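Local coordinates for protein protoporphyrinogen oxidase (Exiguobacterium sibiricum, PDB 3LOV) that probably oxidises coproporphyrinogen III to coproporphyrin III in heme b biosynthesis, using bound FAD and molecular oxygen, at residues Ser309-Thr314 and Ile403-Asp408; Ile340-Ala345 and Arg361-Arg366; Lys44-Arg49 and Gly234-Ile239. All blocks are in the same frame, centred on the assembly; numbering follows the deposited sequence.

In the fold
Followed from the N terminus, the chain first passes through the Rossmann-type strands 6-10 and 31-35, then contributes residues 44-49, whose partner comes 184 residues later. Contact 3 closes that long loop when the start of helix 235-245 arrives. Contact 1 opens later, at 309-314, and closes only at 403-408; within that span contact 2 pairs 340-345 with 361-366, a much shorter closure. Contacts 1 and 2 belong to one mixed sheet, in which strands 357-364 and 307-318 are neighbours; a probable hydrogen bond from Ala-362 N to Val-313 O joins them. Contact 3 meets this sheet where Lys-44 packs on Leu-406, and FAD touches both contact 3 and contact 1.

Contact 1. Residues Ser309-Thr314 and Ile403-Asp408; sequences STATVT and ISRLMD. With FAD (flavin-adenine dinucleotide), chain B.
Thr-310 and Leu-406 face each other as a hydrogen-bonded pair of antiparallel strands at one margin of the mixed sheet, where strand 400-411 is outermost within the chain. Their backbone bonds are reciprocal, Leu-406 N to Thr-310 O at 2.7 Å and Thr-310 N to Leu-406 O at 3.2 Å. The tight part of the contact lies on this face, against the flavin: its dimethylated end brings C7M to 3.6 Å from Thr-310 CB and C8M to 4.0 Å from Leu-406 CD2. Further along, Thr-312 OG1 stands between its backbone N and carbonyl carbon (chi1 63°) and accepts from a water, 2.8 Å away, that also bonds Ser-404 OG. Thr-312 OG1 bonds Arg-57 O as well, and Ser-404 OG bonds Arg-57 NH1.

On the reverse face helix 377-392 covers Ala-311 and Val-313 through Leu-380 and Val-384, and Val-313 and Ile-403 run alongside one another, CG1 to CG1 at 4.1 Å. The loose, solvent side begins with the partly exposed Arg-405, which runs off to a salt bridge with Asp-377, and continues where segment 403-408 turns a corner. There the selenomethionine Met-407, bent at chi2 and chi3, curls back into a close methyl contact, CE to Ser-309 OG at 3.1 Å. The same oxygen accepts a hydrogen bond from the backbone N of Asp-408, a residue exposed to solvent, at 3.0 Å and nearly straight (N-H...O 169°).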
loop_
_atom_site.group_PDB
_atom_site.type_symbol
_atom_site.label_atom_id
_atom_site.label_comp_id
_atom_site.label_asym_id
_atom_site.label_seq_id
_atom_site.Cartn_x
_atom_site.Cartn_y
_atom_site.Cartn_z
ATOM N N SER A 309 9.692 4.330 6.636
ATOM C CA SER A 309 8.937 5.569 6.447
ATOM C C SER A 309 9.064 6.093 5.037
ATOM O O SER A 309 10.085 5.925 4.401
ATOM C CB SER A 309 9.426 6.673 7.407
ATOM O OG SER A 309 9.240 6.250 8.741
ATOM N N THR A 310 8.020 6.777 4.593
ATOM C CA THR A 310 7.944 7.341 3.266
ATOM C C THR A 310 7.528 8.804 3.385
ATOM O O THR A 310 6.683 9.138 4.218
ATOM C CB THR A 310 6.879 6.597 2.377
ATOM O OG1 THR A 310 7.139 5.182 2.362
ATOM C CG2 THR A 310 6.885 7.141 0.921
ATOM N N ALA A 311 8.145 9.670 2.584
ATOM C CA ALA A 311 7.603 11.014 2.314
ATOM C C ALA A 311 7.110 11.118 0.858
ATOM O O ALA A 311 7.728 10.567 -0.072
ATOM C CB ALA A 311 8.640 12.083 2.567
ATOM N N THR A 312 5.996 11.820 0.659
ATOM C CA THR A 312 5.612 12.239 -0.674
ATOM C C THR A 312 5.878 13.741 -0.780
ATOM O O THR A 312 5.593 14.518 0.145
ATOM C CB THR A 312 4.146 11.882 -1.018
ATOM O OG1 THR A 312 3.260 12.578 -0.138
ATOM C CG2 THR A 312 3.909 10.352 -0.912
ATOM N N VAL A 313 6.479 14.137 -1.897
ATOM C CA VAL A 313 6.851 15.524 -2.117
ATOM C C VAL A 313 6.242 15.888 -3.472
ATOM O O VAL A 313 6.631 15.344 -4.490
ATOM C CB VAL A 313 8.384 15.737 -2.064
ATOM C CG1 VAL A 313 8.733 17.252 -2.274
ATOM C CG2 VAL A 313 8.951 15.205 -0.737
ATOM N N THR A 314 5.225 16.736 -3.442
ATOM C CA THR A 314 4.461 17.074 -4.622
ATOM C C THR A 314 4.842 18.481 -5.007
ATOM O O THR A 314 4.851 19.356 -4.166
ATOM C CB THR A 314 2.938 16.996 -4.386
ATOM O OG1 THR A 314 2.537 15.618 -4.256
ATOM C CG2 THR A 314 2.196 17.638 -5.563
ATOM N N ILE A 403 4.491 18.617 1.109
ATOM C CA ILE A 403 5.265 17.541 1.710
ATOM C C ILE A 403 4.405 16.772 2.729
ATOM O O ILE A 403 3.763 17.373 3.567
ATOM C CB ILE A 403 6.526 18.101 2.435
ATOM C CG1 ILE A 403 7.567 18.606 1.423
ATOM C CG2 ILE A 403 7.167 17.047 3.297
ATOM C CD1 ILE A 403 8.717 19.397 2.095
ATOM N N SER A 404 4.370 15.456 2.626
ATOM C CA SER A 404 3.641 14.623 3.580
ATOM C C SER A 404 4.540 13.483 4.004
ATOM O O SER A 404 5.400 13.055 3.242
ATOM C CB SER A 404 2.380 14.071 2.944
ATOM O OG SER A 404 1.642 15.136 2.374
ATOM N N ARG A 405 4.370 13.026 5.235
ATOM C CA ARG A 405 5.281 12.041 5.837
ATOM C C ARG A 405 4.442 10.942 6.451
ATOM O O ARG A 405 3.574 11.216 7.268
ATOM C CB ARG A 405 6.174 12.671 6.928
ATOM C CG ARG A 405 7.291 13.590 6.398
ATOM C CD ARG A 405 8.084 14.238 7.537
ATOM N NE ARG A 405 9.204 15.041 7.050
ATOM C CZ ARG A 405 9.121 16.302 6.655
ATOM N NH1 ARG A 405 7.957 16.941 6.686
ATOM N NH2 ARG A 405 10.221 16.940 6.246
ATOM N N LEU A 406 4.713 9.710 6.047
ATOM C CA LEU A 406 3.999 8.543 6.522
ATOM C C LEU A 406 4.982 7.691 7.310
ATOM O O LEU A 406 5.673 6.812 6.735
ATOM C CB LEU A 406 3.407 7.813 5.336
ATOM C CG LEU A 406 2.447 8.718 4.534
ATOM C CD1 LEU A 406 3.118 9.394 3.284
ATOM C CD2 LEU A 406 1.279 7.907 4.133
HETATM N N MSE A 407 5.097 8.020 8.608
HETATM C CA MSE A 407 6.057 7.370 9.499
HETATM C C MSE A 407 5.701 5.877 9.722
HETATM O O MSE A 407 4.542 5.544 9.985
HETATM C CB MSE A 407 6.133 8.078 10.872
HETATM C CG MSE A 407 6.624 9.541 10.866
HETATM SE SE MSE A 407 8.063 9.940 9.623
HETATM C CE MSE A 407 9.535 8.894 10.320
ATOM N N ASP A 408 6.711 4.993 9.633
ATOM C CA ASP A 408 6.533 3.547 9.866
ATOM C C ASP A 408 5.303 2.989 9.153
ATOM O O ASP A 408 4.577 2.173 9.723
ATOM C CB ASP A 408 6.416 3.234 11.368
ATOM C CG ASP A 408 7.441 4.002 12.205
ATOM O OD1 ASP A 408 8.591 4.219 11.725
ATOM O OD2 ASP A 408 7.087 4.445 13.314
HETATM P PA FAD B . -3.675 4.166 9.403
HETATM O O1A FAD B . -4.123 4.898 8.184
HETATM O O2A FAD B . -2.246 4.238 9.794
HETATM O O5B FAD B . -4.562 4.654 10.631
HETATM C C5B FAD B . -4.214 4.403 11.969
HETATM C C4B FAD B . -5.035 5.355 12.847
HETATM O O4B FAD B . -4.890 5.018 14.229
HETATM C C3B FAD B . -4.598 6.791 12.642
HETATM O O3B FAD B . -5.704 7.658 12.469
HETATM C C2B FAD B . -3.832 7.050 13.925
HETATM O O2B FAD B . -3.880 8.372 14.332
HETATM C C1B FAD B . -4.563 6.184 14.930
HETATM N N9A FAD B . -3.799 5.825 16.136
HETATM C C8A FAD B . -2.461 5.559 16.330
HETATM N N7A FAD B . -2.231 5.270 17.635
HETATM C C5A FAD B . -3.430 5.354 18.290
HETATM C C6A FAD B . -3.827 5.150 19.613
HETATM N N6A FAD B . -2.958 4.763 20.543
HETATM N N1A FAD B . -5.156 5.322 19.966
HETATM C C2A FAD B . -6.093 5.650 19.015
HETATM N N3A FAD B . -5.703 5.825 17.700
HETATM C C4A FAD B . -4.404 5.701 17.358
HETATM N N1 FAD B . -2.821 1.520 -0.395
HETATM C C2 FAD B . -3.505 1.457 -1.578
HETATM O O2 FAD B . -4.467 0.687 -1.710
HETATM N N3 FAD B . -3.106 2.236 -2.634
HETATM C C4 FAD B . -2.041 3.058 -2.559
HETATM O O4 FAD B . -1.762 3.744 -3.524
HETATM C C4X FAD B . -1.309 3.118 -1.392
HETATM N N5 FAD B . -0.242 3.995 -1.292
HETATM C C5X FAD B . 0.466 4.050 -0.088
HETATM C C6 FAD B . 1.572 4.900 0.026
HETATM C C7 FAD B . 2.294 4.963 1.230
HETATM C C7M FAD B . 3.473 5.883 1.349
HETATM C C8 FAD B . 1.890 4.202 2.342
HETATM C C8M FAD B . 2.647 4.229 3.658
HETATM C C9 FAD B . 0.782 3.365 2.246
HETATM C C9A FAD B . 0.061 3.273 1.033
HETATM N N10 FAD B . -1.053 2.430 0.932
HETATM C C10 FAD B . -1.729 2.353 -0.293
HETATM C "C1'" FAD B . -1.538 1.553 2.062
HETATM C "C2'" FAD B . -2.684 2.288 2.800
HETATM O "O2'" FAD B . -2.178 3.446 3.352
HETATM C "C3'" FAD B . -3.319 1.451 3.918
HETATM O "O3'" FAD B . -4.105 0.463 3.263
HETATM C "C4'" FAD B . -4.264 2.214 4.881
HETATM O "O4'" FAD B . -4.047 3.608 4.992
HETATM C "C5'" FAD B . -4.151 1.691 6.300
HETATM O "O5'" FAD B . -5.131 2.309 7.094
HETATM P P FAD B . -5.266 1.886 8.609
HETATM O O1P FAD B . -5.053 0.410 8.816
HETATM O O2P FAD B . -6.487 2.466 9.282
HETATM O O3P FAD B . -3.972 2.590 9.319
HETATM O O HOH W 1 5.914 4.061 4.881
HETATM O O HOH W 2 2.682 15.282 -0.184
#

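Contact 2. Residues Ile340-Ala345 and Arg361-Arg366; sequences ITACTA and RAFVGR
Thr-344 and Arg-361 exchange two backbone bonds, N to O at 2.8 Å each way, in strands running antiparallel at 165°; near the other end segment 340-345 turns a corner, and Thr-341 N donates to Phe-363 O. At that corner Thr-341 OG1, held between backbone N and carbonyl carbon (chi1 72°), bonds a water at 2.8 Å, and Thr-341 CG2 rests 3.6 Å above one face of the Arg-366 guanidinium, offset to the rim. The extended arginine sends NH2 to Val-332 O and, at 2.7 Å, to a water. The two strands lie inside the mixed sheet, between 329-332 and 307-318, probably part of the substrate-binding half, as in related amine-oxidase-type flavoenzymes. Phe-363 CE2 lies over the guanidinium of Arg-361, offset toward its rim; NH1 of this arginine bonds Gly-58 O, and its side chain lies about 4 Å (nearest atoms) from that of Asp-60, which binds FAD. A water links Arg-361 NE to Thr-344 OG1. On the side of helix 377-392, Ile-340 CG2 meets Ala-362 CB at 3.8 Å and Val-364 CG2 at 4.1 Å, and Val-384 of that helix touches all three side chains.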
loop_
_atom_site.group_PDB
_atom_site.type_symbol
_atom_site.label_atom_id
_atom_site.label_comp_id
_atom_site.label_asym_id
_atom_site.label_seq_id
_atom_site.Cartn_x
_atom_site.Cartn_y
_atom_site.Cartn_z
ATOM N N ILE A 340 15.049 10.002 -4.632
ATOM C CA ILE A 340 13.696 9.555 -4.934
ATOM C C ILE A 340 13.606 8.101 -5.426
ATOM O O ILE A 340 14.436 7.643 -6.211
ATOM C CB ILE A 340 12.947 10.508 -5.895
ATOM C CG1 ILE A 340 13.514 10.509 -7.317
ATOM C CG2 ILE A 340 12.975 11.907 -5.360
ATOM C CD1 ILE A 340 12.796 11.573 -8.242
ATOM N N THR A 341 12.586 7.378 -4.960
ATOM C CA THR A 341 12.366 5.998 -5.379
ATOM C C THR A 341 11.381 5.893 -6.545
ATOM O O THR A 341 11.333 4.863 -7.235
ATOM C CB THR A 341 11.797 5.189 -4.225
ATOM O OG1 THR A 341 10.451 5.599 -4.010
ATOM C CG2 THR A 341 12.643 5.431 -2.889
ATOM N N ALA A 342 10.579 6.939 -6.749
ATOM C CA ALA A 342 9.595 6.989 -7.839
ATOM C C ALA A 342 9.109 8.410 -7.965
ATOM O O ALA A 342 9.288 9.202 -7.045
ATOM C CB ALA A 342 8.392 6.029 -7.583
ATOM N N CYS A 343 8.549 8.747 -9.117
ATOM C CA CYS A 343 7.897 10.038 -9.341
ATOM C C CYS A 343 6.743 9.863 -10.311
ATOM O O CYS A 343 6.847 9.085 -11.264
ATOM C CB CYS A 343 8.838 11.062 -9.929
ATOM S SG CYS A 343 8.104 12.731 -10.062
ATOM N N THR A 344 5.649 10.579 -10.062
ATOM C CA THR A 344 4.477 10.498 -10.930
ATOM C C THR A 344 4.124 11.882 -11.446
ATOM O O THR A 344 4.221 12.867 -10.703
ATOM C CB THR A 344 3.263 9.980 -10.169
ATOM O OG1 THR A 344 3.567 8.704 -9.609
ATOM C CG2 THR A 344 2.052 9.887 -11.087
ATOM N N ALA A 345 3.745 11.929 -12.726
ATOM C CA ALA A 345 3.171 13.108 -13.334
ATOM C C ALA A 345 1.686 13.013 -13.055
ATOM O O ALA A 345 0.930 12.476 -13.861
ATOM C CB ALA A 345 3.452 13.143 -14.850
ATOM N N ARG A 361 4.695 14.222 -8.312
ATOM C CA ARG A 361 4.701 13.671 -6.929
ATOM C C ARG A 361 5.839 12.656 -6.816
ATOM O O ARG A 361 5.792 11.615 -7.457
ATOM C CB ARG A 361 3.361 13.020 -6.507
ATOM C CG ARG A 361 3.340 12.656 -4.979
ATOM C CD ARG A 361 1.979 12.331 -4.361
ATOM N NE ARG A 361 1.533 10.982 -4.659
ATOM C CZ ARG A 361 0.793 10.209 -3.847
ATOM N NH1 ARG A 361 0.372 10.631 -2.654
ATOM N NH2 ARG A 361 0.477 8.991 -4.234
ATOM N N ALA A 362 6.880 13.011 -6.069
ATOM C CA ALA A 362 8.008 12.120 -5.814
ATOM C C ALA A 362 7.820 11.398 -4.471
ATOM O O ALA A 362 7.243 11.933 -3.539
ATOM C CB ALA A 362 9.342 12.876 -5.866
ATOM N N PHE A 363 8.273 10.150 -4.414
ATOM C CA PHE A 363 8.308 9.369 -3.183
ATOM C C PHE A 363 9.758 9.225 -2.723
ATOM O O PHE A 363 10.682 9.097 -3.558
ATOM C CB PHE A 363 7.731 7.979 -3.420
ATOM C CG PHE A 363 6.254 7.976 -3.707
ATOM C CD1 PHE A 363 5.771 8.373 -4.937
ATOM C CD2 PHE A 363 5.353 7.535 -2.754
ATOM C CE1 PHE A 363 4.402 8.350 -5.207
ATOM C CE2 PHE A 363 3.964 7.514 -3.025
ATOM C CZ PHE A 363 3.506 7.908 -4.232
ATOM N N VAL A 364 9.955 9.254 -1.407
ATOM C CA VAL A 364 11.282 9.086 -0.774
ATOM C C VAL A 364 11.130 8.110 0.391
ATOM O O VAL A 364 10.188 8.238 1.180
ATOM C CB VAL A 364 11.853 10.438 -0.219
ATOM C CG1 VAL A 364 13.103 10.177 0.646
ATOM C CG2 VAL A 364 12.203 11.427 -1.359
ATOM N N GLY A 365 12.047 7.144 0.499
ATOM C CA GLY A 365 12.047 6.191 1.586
ATOM C C GLY A 365 12.052 4.755 1.099
ATOM O O GLY A 365 11.231 4.385 0.272
ATOM N N ARG A 366 13.010 3.966 1.596
ATOM C CA ARG A 366 13.096 2.505 1.347
ATOM C C ARG A 366 13.392 1.778 2.641
ATOM O O ARG A 366 13.879 2.399 3.594
ATOM C CB ARG A 366 14.264 2.187 0.386
ATOM C CG ARG A 366 14.240 2.911 -0.941
ATOM C CD ARG A 366 15.448 2.479 -1.731
ATOM N NE ARG A 366 15.493 3.099 -3.040
ATOM C CZ ARG A 366 14.851 2.639 -4.111
ATOM N NH1 ARG A 366 14.118 1.548 -4.036
ATOM N NH2 ARG A 366 14.933 3.297 -5.252
HETATM O O HOH W 3 16.074 5.778 -5.018
HETATM O O HOH W 4 9.550 5.469 -1.362
HETATM O O HOH W 5 1.449 9.194 -7.320
#

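Contact 3. Residues Lys44-Arg49 and Gly234-Ile239; sequences KVATYR and GLESLI. With FAD (flavin-adenine dinucleotide), chain B.
Thr-47 and Glu-236 grip each other through reciprocal bonds. Thr-47 N donates to Glu-236 OE1 at 2.7 Å, nearly straight (174°), meeting the carboxylate on its anti side, somewhat out of its plane; in return Glu-236 N, in the first turn of the helix, donates to Thr-47 OG1 at 2.9 Å. With CG anti to the backbone N (chi1 -162°) and the rest extended, the glutamate runs alongside the threonine in the opposite sense to reach the strand amide. Thr-47 OG1 also bonds Glu-56, and Glu-236 OE2 pairs with Arg-40. Arg-49 adds a long salt bridge, NH2 to Glu-236 OE1 at 3.6 Å, its guanidinium turned 40° from the carboxylate and covered on one face by Glu-236 CB; NH2 also forms a salt bridge with Glu-240, its stronger partner. Further out, Thr-47 CG2 packs on Gly-234 CA, and Val-45 CG1 wedges between Leu-235 CB and Ile-239 CG1, 3.8 Å from each. At the start of the segment Lys-44 clasps the adenosine-side phosphate of FAD, N on O1A and NZ on O2A, each at 2.9 Å; the strand-helix contact thus lies beside the pyrophosphate site of a Rossmann-type FAD-binding fold.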
loop_
_atom_site.group_PDB
_atom_site.type_symbol
_atom_site.label_atom_id
_atom_site.label_comp_id
_atom_site.label_asym_id
_atom_site.label_seq_id
_atom_site.Cartn_x
_atom_site.Cartn_y
_atom_site.Cartn_z
ATOM N N LYS A 44 -3.559 7.521 7.198
ATOM C CA LYS A 44 -2.692 7.872 6.048
ATOM C C LYS A 44 -3.388 8.545 4.847
ATOM O O LYS A 44 -2.725 9.108 3.976
ATOM C CB LYS A 44 -2.012 6.583 5.572
ATOM C CG LYS A 44 -1.010 6.023 6.577
ATOM C CD LYS A 44 -0.693 4.551 6.269
ATOM C CE LYS A 44 0.343 3.884 7.149
ATOM N NZ LYS A 44 0.371 4.189 8.589
ATOM N N VAL A 45 -4.707 8.408 4.754
ATOM C CA VAL A 45 -5.477 8.956 3.639
ATOM C C VAL A 45 -5.667 10.423 3.954
ATOM O O VAL A 45 -6.192 10.757 5.001
ATOM C CB VAL A 45 -6.866 8.285 3.447
ATOM C CG1 VAL A 45 -7.681 9.021 2.389
ATOM C CG2 VAL A 45 -6.776 6.781 3.119
ATOM N N ALA A 46 -5.205 11.289 3.069
ATOM C CA ALA A 46 -5.410 12.731 3.184
ATOM C C ALA A 46 -5.333 13.335 1.766
ATOM O O ALA A 46 -4.524 12.880 0.956
ATOM C CB ALA A 46 -4.333 13.328 4.087
ATOM N N THR A 47 -6.175 14.326 1.439
ATOM C CA THR A 47 -6.172 14.896 0.088
ATOM C C THR A 47 -6.075 16.410 0.157
ATOM O O THR A 47 -6.878 17.065 0.828
ATOM C CB THR A 47 -7.434 14.521 -0.702
ATOM O OG1 THR A 47 -7.721 13.129 -0.548
ATOM C CG2 THR A 47 -7.281 14.877 -2.197
ATOM N N TYR A 48 -5.078 16.960 -0.521
ATOM C CA TYR A 48 -4.969 18.415 -0.668
ATOM C C TYR A 48 -6.008 18.923 -1.689
ATOM O O TYR A 48 -5.981 18.527 -2.869
ATOM C CB TYR A 48 -3.568 18.796 -1.131
ATOM C CG TYR A 48 -3.313 20.300 -1.238
ATOM C CD1 TYR A 48 -3.059 21.073 -0.103
ATOM C CD2 TYR A 48 -3.305 20.930 -2.471
ATOM C CE1 TYR A 48 -2.826 22.431 -0.202
ATOM C CE2 TYR A 48 -3.077 22.294 -2.583
ATOM C CZ TYR A 48 -2.834 23.030 -1.449
ATOM O OH TYR A 48 -2.597 24.366 -1.568
ATOM N N ARG A 49 -6.911 19.792 -1.225
ATOM C CA ARG A 49 -8.052 20.258 -2.016
ATOM C C ARG A 49 -8.220 21.773 -1.883
ATOM O O ARG A 49 -9.138 22.233 -1.263
ATOM C CB ARG A 49 -9.316 19.550 -1.549
ATOM C CG ARG A 49 -9.385 18.073 -1.944
ATOM C CD ARG A 49 -10.564 17.346 -1.265
ATOM N NE ARG A 49 -10.361 17.211 0.169
ATOM C CZ ARG A 49 -11.271 16.785 1.050
ATOM N NH1 ARG A 49 -12.495 16.447 0.682
ATOM N NH2 ARG A 49 -10.940 16.692 2.333
ATOM N N GLY A 234 -11.558 13.114 -4.419
ATOM C CA GLY A 234 -10.360 12.819 -3.613
ATOM C C GLY A 234 -10.641 11.709 -2.627
ATOM O O GLY A 234 -11.797 11.509 -2.233
ATOM N N LEU A 235 -9.597 10.973 -2.230
ATOM C CA LEU A 235 -9.807 9.801 -1.382
ATOM C C LEU A 235 -10.228 10.249 -0.003
ATOM O O LEU A 235 -10.937 9.528 0.698
ATOM C CB LEU A 235 -8.589 8.881 -1.344
ATOM C CG LEU A 235 -8.356 7.924 -2.516
ATOM C CD1 LEU A 235 -7.172 7.052 -2.181
ATOM C CD2 LEU A 235 -9.553 7.072 -2.816
ATOM N N GLU A 236 -9.881 11.465 0.391
ATOM C CA GLU A 236 -10.340 11.934 1.696
ATOM C C GLU A 236 -11.882 12.065 1.756
ATOM O O GLU A 236 -12.493 11.906 2.835
ATOM C CB GLU A 236 -9.637 13.236 2.092
ATOM C CG GLU A 236 -9.735 13.536 3.602
ATOM C CD GLU A 236 -8.838 14.693 4.101
ATOM O OE1 GLU A 236 -7.901 15.140 3.389
ATOM O OE2 GLU A 236 -9.046 15.111 5.248
ATOM N N SER A 237 -12.523 12.276 0.601
ATOM C CA SER A 237 -14.001 12.353 0.565
ATOM C C SER A 237 -14.628 11.018 0.968
ATOM O O SER A 237 -15.669 10.998 1.588
ATOM C CB SER A 237 -14.531 12.851 -0.771
ATOM O OG SER A 237 -14.337 11.918 -1.781
ATOM N N LEU A 238 -13.933 9.914 0.717
ATOM C CA LEU A 238 -14.384 8.623 1.222
ATOM C C LEU A 238 -14.397 8.613 2.748
ATOM O O LEU A 238 -15.346 8.126 3.343
ATOM C CB LEU A 238 -13.535 7.478 0.676
ATOM C CG LEU A 238 -13.578 6.114 1.376
ATOM C CD1 LEU A 238 -14.968 5.499 1.310
ATOM C CD2 LEU A 238 -12.497 5.199 0.774
ATOM N N ILE A 239 -13.339 9.136 3.376
ATOM C CA ILE A 239 -13.251 9.196 4.851
ATOM C C ILE A 239 -14.437 10.022 5.431
ATOM O O ILE A 239 -15.150 9.565 6.330
ATOM C CB ILE A 239 -11.880 9.776 5.295
ATOM C CG1 ILE A 239 -10.716 8.912 4.755
ATOM C CG2 ILE A 239 -11.808 9.935 6.746
ATOM C CD1 ILE A 239 -10.788 7.404 5.064
HETATM P PA FAD B . -3.675 4.166 9.403
HETATM O O1A FAD B . -4.123 4.898 8.184
HETATM O O2A FAD B . -2.246 4.238 9.794
HETATM O O5B FAD B . -4.562 4.654 10.631
HETATM C C5B FAD B . -4.214 4.403 11.969
HETATM C C4B FAD B . -5.035 5.355 12.847
HETATM O O4B FAD B . -4.890 5.018 14.229
HETATM C C3B FAD B . -4.598 6.791 12.642
HETATM O O3B FAD B . -5.704 7.658 12.469
HETATM C C2B FAD B . -3.832 7.050 13.925
HETATM O O2B FAD B . -3.880 8.372 14.332
HETATM C C1B FAD B . -4.563 6.184 14.930
HETATM N N9A FAD B . -3.799 5.825 16.136
HETATM C C8A FAD B . -2.461 5.559 16.330
HETATM N N7A FAD B . -2.231 5.270 17.635
HETATM C C5A FAD B . -3.430 5.354 18.290
HETATM C C6A FAD B . -3.827 5.150 19.613
HETATM N N6A FAD B . -2.958 4.763 20.543
HETATM N N1A FAD B . -5.156 5.322 19.966
HETATM C C2A FAD B . -6.093 5.650 19.015
HETATM N N3A FAD B . -5.703 5.825 17.700
HETATM C C4A FAD B . -4.404 5.701 17.358
HETATM N N1 FAD B . -2.821 1.520 -0.395
HETATM C C2 FAD B . -3.505 1.457 -1.578
HETATM O O2 FAD B . -4.467 0.687 -1.710
HETATM N N3 FAD B . -3.106 2.236 -2.634
HETATM C C4 FAD B . -2.041 3.058 -2.559
HETATM O O4 FAD B . -1.762 3.744 -3.524
HETATM C C4X FAD B . -1.309 3.118 -1.392
HETATM N N5 FAD B . -0.242 3.995 -1.292
HETATM C C5X FAD B . 0.466 4.050 -0.088
HETATM C C6 FAD B . 1.572 4.900 0.026
HETATM C C7 FAD B . 2.294 4.963 1.230
HETATM C C7M FAD B . 3.473 5.883 1.349
HETATM C C8 FAD B . 1.890 4.202 2.342
HETATM C C8M FAD B . 2.647 4.229 3.658
HETATM C C9 FAD B . 0.782 3.365 2.246
HETATM C C9A FAD B . 0.061 3.273 1.033
HETATM N N10 FAD B . -1.053 2.430 0.932
HETATM C C10 FAD B . -1.729 2.353 -0.293
HETATM C "C1'" FAD B . -1.538 1.553 2.062
HETATM C "C2'" FAD B . -2.684 2.288 2.800
HETATM O "O2'" FAD B . -2.178 3.446 3.352
HETATM C "C3'" FAD B . -3.319 1.451 3.918
HETATM O "O3'" FAD B . -4.105 0.463 3.263
HETATM C "C4'" FAD B . -4.264 2.214 4.881
HETATM O "O4'" FAD B . -4.047 3.608 4.992
HETATM C "C5'" FAD B . -4.151 1.691 6.300
HETATM O "O5'" FAD B . -5.131 2.309 7.094
HETATM P P FAD B . -5.266 1.886 8.609
HETATM O O1P FAD B . -5.053 0.410 8.816
HETATM O O2P FAD B . -6.487 2.466 9.282
HETATM O O3P FAD B . -3.972 2.590 9.319
#